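Local coordinates for protein Phthiocerol/phthiodiolone dimycocerosyl transferase (Mycobacterium tuberculosis, PDB 1Q9J) that probably catalyses the esterification of phthiocerol and related alcohols with mycocerosic acids, taking the acyl chains directly from mycocerosic acid synthase, at residues Leu109-Glu113 / Gly114-Leu118; Thr160-Ser163 / Met164-Leu168; Glu404-Arg407 / Ser408-Thr412. All coordinates share one frame; numbering follows the deposited sequence.

Contact 1 of 3, residues Leu109-Glu113 / Gly114-Leu118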
loop_
_atom_site.group_PDB
_atom_site.type_symbol
_atom_site.label_atom_id
_atom_site.label_comp_id
_atom_site.label_asym_id
_atom_site.label_seq_id
_atom_site.Cartn_x
_atom_site.Cartn_y
_atom_site.Cartn_z
ATOM N N LEU A 109 -15.212 -14.200 1.799
ATOM C CA LEU A 109 -14.636 -15.526 1.980
ATOM C C LEU A 109 -15.155 -16.514 0.936
ATOM O O LEU A 109 -16.354 -16.780 0.869
ATOM C CB LEU A 109 -14.970 -16.067 3.365
ATOM C CG LEU A 109 -14.490 -17.503 3.597
ATOM C CD1 LEU A 109 -12.973 -17.542 3.540
ATOM C CD2 LEU A 109 -15.001 -18.008 4.937
ATOM N N ILE A 110 -14.250 -17.067 0.135
ATOM C CA ILE A 110 -14.634 -18.024 -0.902
ATOM C C ILE A 110 -14.107 -19.430 -0.590
ATOM O O ILE A 110 -12.915 -19.700 -0.731
ATOM C CB ILE A 110 -14.102 -17.592 -2.286
ATOM C CG1 ILE A 110 -14.411 -16.122 -2.531
ATOM C CG2 ILE A 110 -14.770 -18.408 -3.379
ATOM C CD1 ILE A 110 -13.900 -15.616 -3.855
ATOM N N LEU A 111 -15.010 -20.319 -0.182
ATOM C CA LEU A 111 -14.660 -21.692 0.150
ATOM C C LEU A 111 -14.142 -22.456 -1.064
ATOM O O LEU A 111 -14.662 -22.311 -2.174
ATOM C CB LEU A 111 -15.875 -22.408 0.736
ATOM C CG LEU A 111 -16.511 -21.773 1.971
ATOM C CD1 LEU A 111 -17.869 -22.410 2.199
ATOM C CD2 LEU A 111 -15.622 -21.951 3.191
ATOM N N ARG A 112 -13.107 -23.266 -0.841
ATOM C CA ARG A 112 -12.494 -24.067 -1.897
ATOM C C ARG A 112 -12.157 -25.467 -1.401
ATOM O O ARG A 112 -12.713 -25.938 -0.406
ATOM C CB ARG A 112 -11.215 -23.400 -2.417
ATOM C CG ARG A 112 -11.424 -22.121 -3.220
ATOM C CD ARG A 112 -12.335 -22.351 -4.416
ATOM N NE ARG A 112 -11.927 -21.577 -5.590
ATOM C CZ ARG A 112 -11.924 -20.248 -5.665
ATOM N NH1 ARG A 112 -12.310 -19.519 -4.629
ATOM N NH2 ARG A 112 -11.529 -19.646 -6.781
ATOM N N GLU A 113 -11.243 -26.124 -2.108
ATOM C CA GLU A 113 -10.808 -27.481 -1.781
ATOM C C GLU A 113 -10.279 -27.612 -0.349
ATOM O O GLU A 113 -11.053 -27.740 0.602
ATOM C CB GLU A 113 -9.715 -27.924 -2.761
ATOM C CG GLU A 113 -10.115 -27.886 -4.231
ATOM C CD GLU A 113 -11.185 -28.902 -4.586
ATOM O OE1 GLU A 113 -10.966 -30.111 -4.341
ATOM O OE2 GLU A 113 -12.240 -28.492 -5.120
ATOM N N GLY A 114 -8.954 -27.598 -0.210
ATOM C CA GLY A 114 -8.344 -27.710 1.101
ATOM C C GLY A 114 -8.647 -26.461 1.898
ATOM O O GLY A 114 -9.118 -26.525 3.032
ATOM N N GLY A 115 -8.383 -25.312 1.288
ATOM C CA GLY A 115 -8.640 -24.049 1.949
ATOM C C GLY A 115 -9.379 -23.089 1.041
ATOM O O GLY A 115 -9.488 -23.322 -0.164
ATOM N N ALA A 116 -9.874 -22.006 1.634
ATOM C CA ALA A 116 -10.627 -20.974 0.926
ATOM C C ALA A 116 -9.772 -19.740 0.651
ATOM O O ALA A 116 -8.565 -19.756 0.869
ATOM C CB ALA A 116 -11.843 -20.585 1.754
ATOM N N GLU A 117 -10.406 -18.678 0.155
ATOM C CA GLU A 117 -9.715 -17.418 -0.111
ATOM C C GLU A 117 -10.356 -16.310 0.714
ATOM O O GLU A 117 -11.542 -16.019 0.558
ATOM C CB GLU A 117 -9.811 -17.017 -1.580
ATOM C CG GLU A 117 -9.263 -18.021 -2.554
ATOM C CD GLU A 117 -9.331 -17.523 -3.990
ATOM O OE1 GLU A 117 -9.147 -18.347 -4.917
ATOM O OE2 GLU A 117 -9.561 -16.306 -4.188
ATOM N N LEU A 118 -9.570 -15.699 1.592
ATOM C CA LEU A 118 -10.061 -14.610 2.421
ATOM C C LEU A 118 -9.627 -13.338 1.713
ATOM O O LEU A 118 -8.467 -13.204 1.321
ATOM C CB LEU A 118 -9.437 -14.676 3.812
ATOM C CG LEU A 118 -10.043 -13.754 4.866
ATOM C CD1 LEU A 118 -11.516 -14.061 5.027
ATOM C CD2 LEU A 118 -9.311 -13.938 6.179
#
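Leu109 reaches across to Ala116 and Leu118, and its CD1 branch is the bump that fills the shallow hollow between them. With CG anti to the backbone N (chi1 176°), Leu109 CD1 rests against the Ala116 methyl, 3.7 Å from Ala116 CB, and lies 4.1 Å from Leu118 CD1. Leu111 CD2 also comes to Ala116 CB, at 4.3 Å, from an adjoining direction. Ile34 covers Leu109 and Ala116, while Leu139 and Phe140 of helix 129-148 pack on Leu118.

The opposite face carries Ile110 and Glu117. Here the bent chain of Arg112 lays the flat of its guanidinium over the end of the extended Glu117 chain. Glu117 OE1 sits over one guanidinium face, 3.3 Å from Arg112 NH2, with the two planes 21° apart. This salt bridge acts through charge alone, since no N-H points at the oxygen.

Between the faces, Ile110 N donates a nearly straight bond to Glu117 O (2.9 Å, 169°). Arg112 to Gly115 bring the chain round, with Glu113 and Gly114 at the apex. This is a beta hairpin, joining neighbouring antiparallel strands 105-110 and 117-123 of a mixed sheet.

Contact 2 of 3, residues Thr160-Ser163 / Met164-Leu168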
loop_
_atom_site.group_PDB
_atom_site.type_symbol
_atom_site.label_atom_id
_atom_site.label_comp_id
_atom_site.label_asym_id
_atom_site.label_seq_id
_atom_site.Cartn_x
_atom_site.Cartn_y
_atom_site.Cartn_z
ATOM N N THR A 160 -12.501 8.332 15.572
ATOM C CA THR A 160 -12.222 8.569 14.155
ATOM C C THR A 160 -10.736 8.801 13.917
ATOM O O THR A 160 -10.195 9.833 14.311
ATOM C CB THR A 160 -12.960 9.807 13.659
ATOM O OG1 THR A 160 -14.319 9.767 14.112
ATOM C CG2 THR A 160 -12.928 9.860 12.149
ATOM N N PRO A 161 -10.050 7.854 13.255
ATOM C CA PRO A 161 -8.620 8.088 13.035
ATOM C C PRO A 161 -8.355 9.413 12.341
ATOM O O PRO A 161 -9.166 9.862 11.545
ATOM C CB PRO A 161 -8.154 6.869 12.226
ATOM C CG PRO A 161 -9.404 6.150 11.827
ATOM C CD PRO A 161 -10.461 6.516 12.814
ATOM N N LEU A 162 -7.235 10.059 12.655
ATOM C CA LEU A 162 -6.920 11.364 12.075
ATOM C C LEU A 162 -6.428 11.341 10.637
ATOM O O LEU A 162 -5.875 10.347 10.153
ATOM C CB LEU A 162 -5.857 12.050 12.929
ATOM C CG LEU A 162 -6.146 12.205 14.414
ATOM C CD1 LEU A 162 -4.862 12.449 15.166
ATOM C CD2 LEU A 162 -7.124 13.311 14.604
ATOM N N SER A 163 -6.649 12.457 9.959
ATOM C CA SER A 163 -6.168 12.635 8.597
ATOM C C SER A 163 -4.748 13.199 8.774
ATOM O O SER A 163 -4.403 13.733 9.841
ATOM C CB SER A 163 -7.019 13.654 7.841
ATOM O OG SER A 163 -7.013 14.911 8.487
ATOM N N MET A 164 -3.922 13.080 7.738
ATOM C CA MET A 164 -2.554 13.579 7.814
ATOM C C MET A 164 -2.509 15.055 8.212
ATOM O O MET A 164 -1.764 15.424 9.125
ATOM C CB MET A 164 -1.835 13.387 6.481
ATOM C CG MET A 164 -0.367 13.790 6.508
ATOM S SD MET A 164 0.420 13.548 4.907
ATOM C CE MET A 164 1.308 12.053 5.221
ATOM N N GLU A 165 -3.291 15.907 7.554
ATOM C CA GLU A 165 -3.256 17.309 7.944
ATOM C C GLU A 165 -3.736 17.514 9.375
ATOM O O GLU A 165 -3.516 18.566 9.961
ATOM C CB GLU A 165 -4.064 18.201 6.998
ATOM C CG GLU A 165 -5.099 17.509 6.179
ATOM C CD GLU A 165 -4.512 16.744 5.016
ATOM O OE1 GLU A 165 -4.383 15.503 5.137
ATOM O OE2 GLU A 165 -4.179 17.384 3.982
ATOM N N ALA A 166 -4.402 16.517 9.946
ATOM C CA ALA A 166 -4.845 16.656 11.322
ATOM C C ALA A 166 -3.620 16.376 12.201
ATOM O O ALA A 166 -3.317 17.129 13.131
ATOM C CB ALA A 166 -5.940 15.668 11.626
ATOM N N VAL A 167 -2.905 15.306 11.873
ATOM C CA VAL A 167 -1.723 14.911 12.619
ATOM C C VAL A 167 -0.652 16.004 12.649
ATOM O O VAL A 167 0.009 16.222 13.670
ATOM C CB VAL A 167 -1.144 13.608 12.037
ATOM C CG1 VAL A 167 0.275 13.373 12.546
ATOM C CG2 VAL A 167 -2.044 12.450 12.430
ATOM N N LEU A 168 -0.494 16.699 11.530
ATOM C CA LEU A 168 0.480 17.773 11.456
ATOM C C LEU A 168 -0.003 18.954 12.291
ATOM O O LEU A 168 0.759 19.560 13.056
ATOM C CB LEU A 168 0.700 18.209 10.002
ATOM C CG LEU A 168 1.221 17.107 9.062
ATOM C CD1 LEU A 168 1.600 17.726 7.745
ATOM C CD2 LEU A 168 2.395 16.378 9.670
#
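The carbonyl of Ser163 turns into the first turn of helix 164-170 and accepts two backbone bonds there, a straighter one from Val167 N to Ser163 O (3.0 Å, 159°) and a more bent one from Ala166 N to the same oxygen (2.8 Å, 134°). Ser163 is the N-cap of the helix, and the residue before it completes a hydrophobic staple, in which Leu162 meets Val167 across the cap. The two donors approach the shared oxygen differently: Val167 N comes nearly in line with the C=O bond, whereas Ala166 N sits above the carbonyl plane.

Leu162 points at the helix and crosses Val167 at about a right angle. Both Leu162 CB and Leu162 CD1 lie 3.9 Å from Val167 CG2, so this one methyl rests against the root and one tip of the leucine. Ala166 lies next to Val167 against the leucine, its CB 3.8 Å from Leu162 CB and 4.0 Å from Leu162 CD2. Leu272 packs on Val167, and backbone bonds from Leu162 to Glu280 and Thr282 tie the approach to the helix to another loop.

Met164 leads away from the cap, and its side chain is about 7 Å from that of Asp128, a residue thought to organise the active site. Glu165 bends at chi2 and bonds through OE1 to Ser11 OG; lying in the first turn, its carboxylate may also be favoured by the helix dipole. Ser163, packed against Arg8, Ser11 and Glu14, holds its OG between its own backbone N and carbonyl carbon (chi1 59°), which places Ser163 OG 3.4 Å from Ala166 CB.

Contact 3 of 3, residues Glu404-Arg407 / Ser408-Thr412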
loop_
_atom_site.group_PDB
_atom_site.type_symbol
_atom_site.label_atom_id
_atom_site.label_comp_id
_atom_site.label_asym_id
_atom_site.label_seq_id
_atom_site.Cartn_x
_atom_site.Cartn_y
_atom_site.Cartn_z
ATOM N N GLU A 404 10.406 -8.351 -15.678
ATOM C CA GLU A 404 11.313 -9.446 -15.987
ATOM C C GLU A 404 12.734 -8.902 -16.126
ATOM O O GLU A 404 13.690 -9.528 -15.671
ATOM C CB GLU A 404 10.880 -10.153 -17.272
ATOM C CG GLU A 404 11.630 -11.449 -17.510
ATOM C CD GLU A 404 11.524 -12.398 -16.334
ATOM O OE1 GLU A 404 10.396 -12.860 -16.041
ATOM O OE2 GLU A 404 12.569 -12.677 -15.696
ATOM N N ALA A 405 12.862 -7.735 -16.754
ATOM C CA ALA A 405 14.161 -7.083 -16.929
ATOM C C ALA A 405 14.764 -6.877 -15.549
ATOM O O ALA A 405 15.945 -7.134 -15.319
ATOM C CB ALA A 405 13.985 -5.739 -17.625
ATOM N N ILE A 406 13.918 -6.405 -14.639
ATOM C CA ILE A 406 14.285 -6.154 -13.259
ATOM C C ILE A 406 14.535 -7.494 -12.577
ATOM O O ILE A 406 15.421 -7.624 -11.731
ATOM C CB ILE A 406 13.138 -5.425 -12.537
ATOM C CG1 ILE A 406 12.888 -4.077 -13.218
ATOM C CG2 ILE A 406 13.458 -5.253 -11.063
ATOM C CD1 ILE A 406 11.685 -3.340 -12.700
ATOM N N ARG A 407 13.748 -8.488 -12.970
ATOM C CA ARG A 407 13.839 -9.839 -12.422
ATOM C C ARG A 407 15.245 -10.412 -12.557
ATOM O O ARG A 407 15.909 -10.698 -11.562
ATOM C CB ARG A 407 12.845 -10.756 -13.151
ATOM C CG ARG A 407 12.079 -11.751 -12.269
ATOM C CD ARG A 407 12.945 -12.884 -11.734
ATOM N NE ARG A 407 14.064 -12.387 -10.939
ATOM C CZ ARG A 407 13.940 -11.691 -9.811
ATOM N NH1 ARG A 407 12.739 -11.407 -9.328
ATOM N NH2 ARG A 407 15.022 -11.271 -9.165
ATOM N N SER A 408 15.694 -10.577 -13.797
ATOM C CA SER A 408 17.012 -11.144 -14.050
ATOM C C SER A 408 18.134 -10.254 -13.505
ATOM O O SER A 408 19.207 -10.744 -13.152
ATOM C CB SER A 408 17.197 -11.382 -15.555
ATOM O OG SER A 408 18.001 -12.532 -15.808
ATOM N N LEU A 409 17.873 -8.953 -13.420
ATOM C CA LEU A 409 18.871 -8.012 -12.924
ATOM C C LEU A 409 19.158 -8.196 -11.437
ATOM O O LEU A 409 20.274 -7.947 -10.984
ATOM C CB LEU A 409 18.430 -6.574 -13.196
ATOM C CG LEU A 409 19.454 -5.467 -12.957
ATOM C CD1 LEU A 409 20.752 -5.796 -13.658
ATOM C CD2 LEU A 409 18.890 -4.148 -13.471
ATOM N N LEU A 410 18.160 -8.634 -10.676
ATOM C CA LEU A 410 18.353 -8.851 -9.246
ATOM C C LEU A 410 19.029 -10.191 -8.975
ATOM O O LEU A 410 19.376 -10.507 -7.832
ATOM C CB LEU A 410 17.012 -8.791 -8.501
ATOM C CG LEU A 410 16.331 -7.428 -8.336
ATOM C CD1 LEU A 410 15.021 -7.611 -7.596
ATOM C CD2 LEU A 410 17.243 -6.479 -7.567
ATOM N N CYS A 411 19.218 -10.977 -10.031
ATOM C CA CYS A 411 19.847 -12.299 -9.916
ATOM C C CYS A 411 21.250 -12.281 -10.494
ATOM O O CYS A 411 22.030 -13.212 -10.298
ATOM C CB CYS A 411 19.009 -13.339 -10.661
ATOM S SG CYS A 411 17.272 -13.369 -10.170
ATOM N N THR A 412 21.550 -11.201 -11.205
ATOM C CA THR A 412 22.840 -11.003 -11.841
ATOM C C THR A 412 23.813 -10.261 -10.921
ATOM O O THR A 412 24.931 -10.716 -10.681
ATOM C CB THR A 412 22.673 -10.192 -13.146
ATOM O OG1 THR A 412 21.887 -10.943 -14.077
ATOM C CG2 THR A 412 24.020 -9.870 -13.762
#
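Arg407 bends forward along helix 399-412 to Leu410 and Cys411, while the backbone beneath changes its bonding pattern. Among the backbone bonds, Ser408 N to Glu404 O is the most regular, 2.9 Å long and close to straight at 163°. Leu409 N follows with a longer bond of 3.3 Å to Ala405 O. Leu410 N then divides its hydrogen between two carbonyls, Ile406 O at 3.1 Å and Arg407 O at 3.2 Å; the donor stands above the plane of the Arg407 carbonyl. The tightening begins with this second bond, to a carbonyl three residues back, and continues with Cys411 N to Ser408 O at 3.1 Å. The hydroxyl of Thr412 joins it: OG1 donates to Ser408 O at 2.8 Å. Ser408 O is thus gripped twice, with Cys411 N and Thr412 OG1 reaching it from opposite faces of its carbonyl plane.

Among side chains, Arg407 makes the closest approach across the two segments. Bends at chi2 (-71°) and chi3 (59°) fold the chain over its own helix, so that the guanidinium presents an edge to the sulfur, with Arg407 NH2 about 3.2 Å from Cys411 SG. The same nitrogen lies obliquely beside the CB of Leu410, whose side chain crosses that of Arg407 at about a right angle.

Apolar contact is looser: Ile406 CG2 and Leu410 CD1, one turn apart, stand 4.5 Å from each other. Both side chains lie on the buried side of the helix, where Ile406 packs on Ile245 and Leu410 on Ala244 of helix 237-253, and both on Ile390 of strand 387-393, with Leu226 of helix 220-230 also against Leu410 and Leu218 touching both Arg407 and Cys411.

From the N terminus, the three contacts follow in series, and none nests in or crosses another. Contact 1 closes the short loop at the tips of 105-110 and 117-123, two inner strands of the five-stranded sheet. Strand 117-123 then runs on to His124, the likely proton acceptor, and helix 129-148 packs back on the hairpin. Contact 2, a cap joining a loop to helix 164-170, lies near strand 6-9 and helix 12-19, about 37 Å from contact 1 between centres. Contact 3, one turn of helix 399-412 on the next, lies against the six-stranded sheet, its centre about 40 Å from that of contact 2 and on the opposite side of the chain's centre. Neither of these two closes a loop.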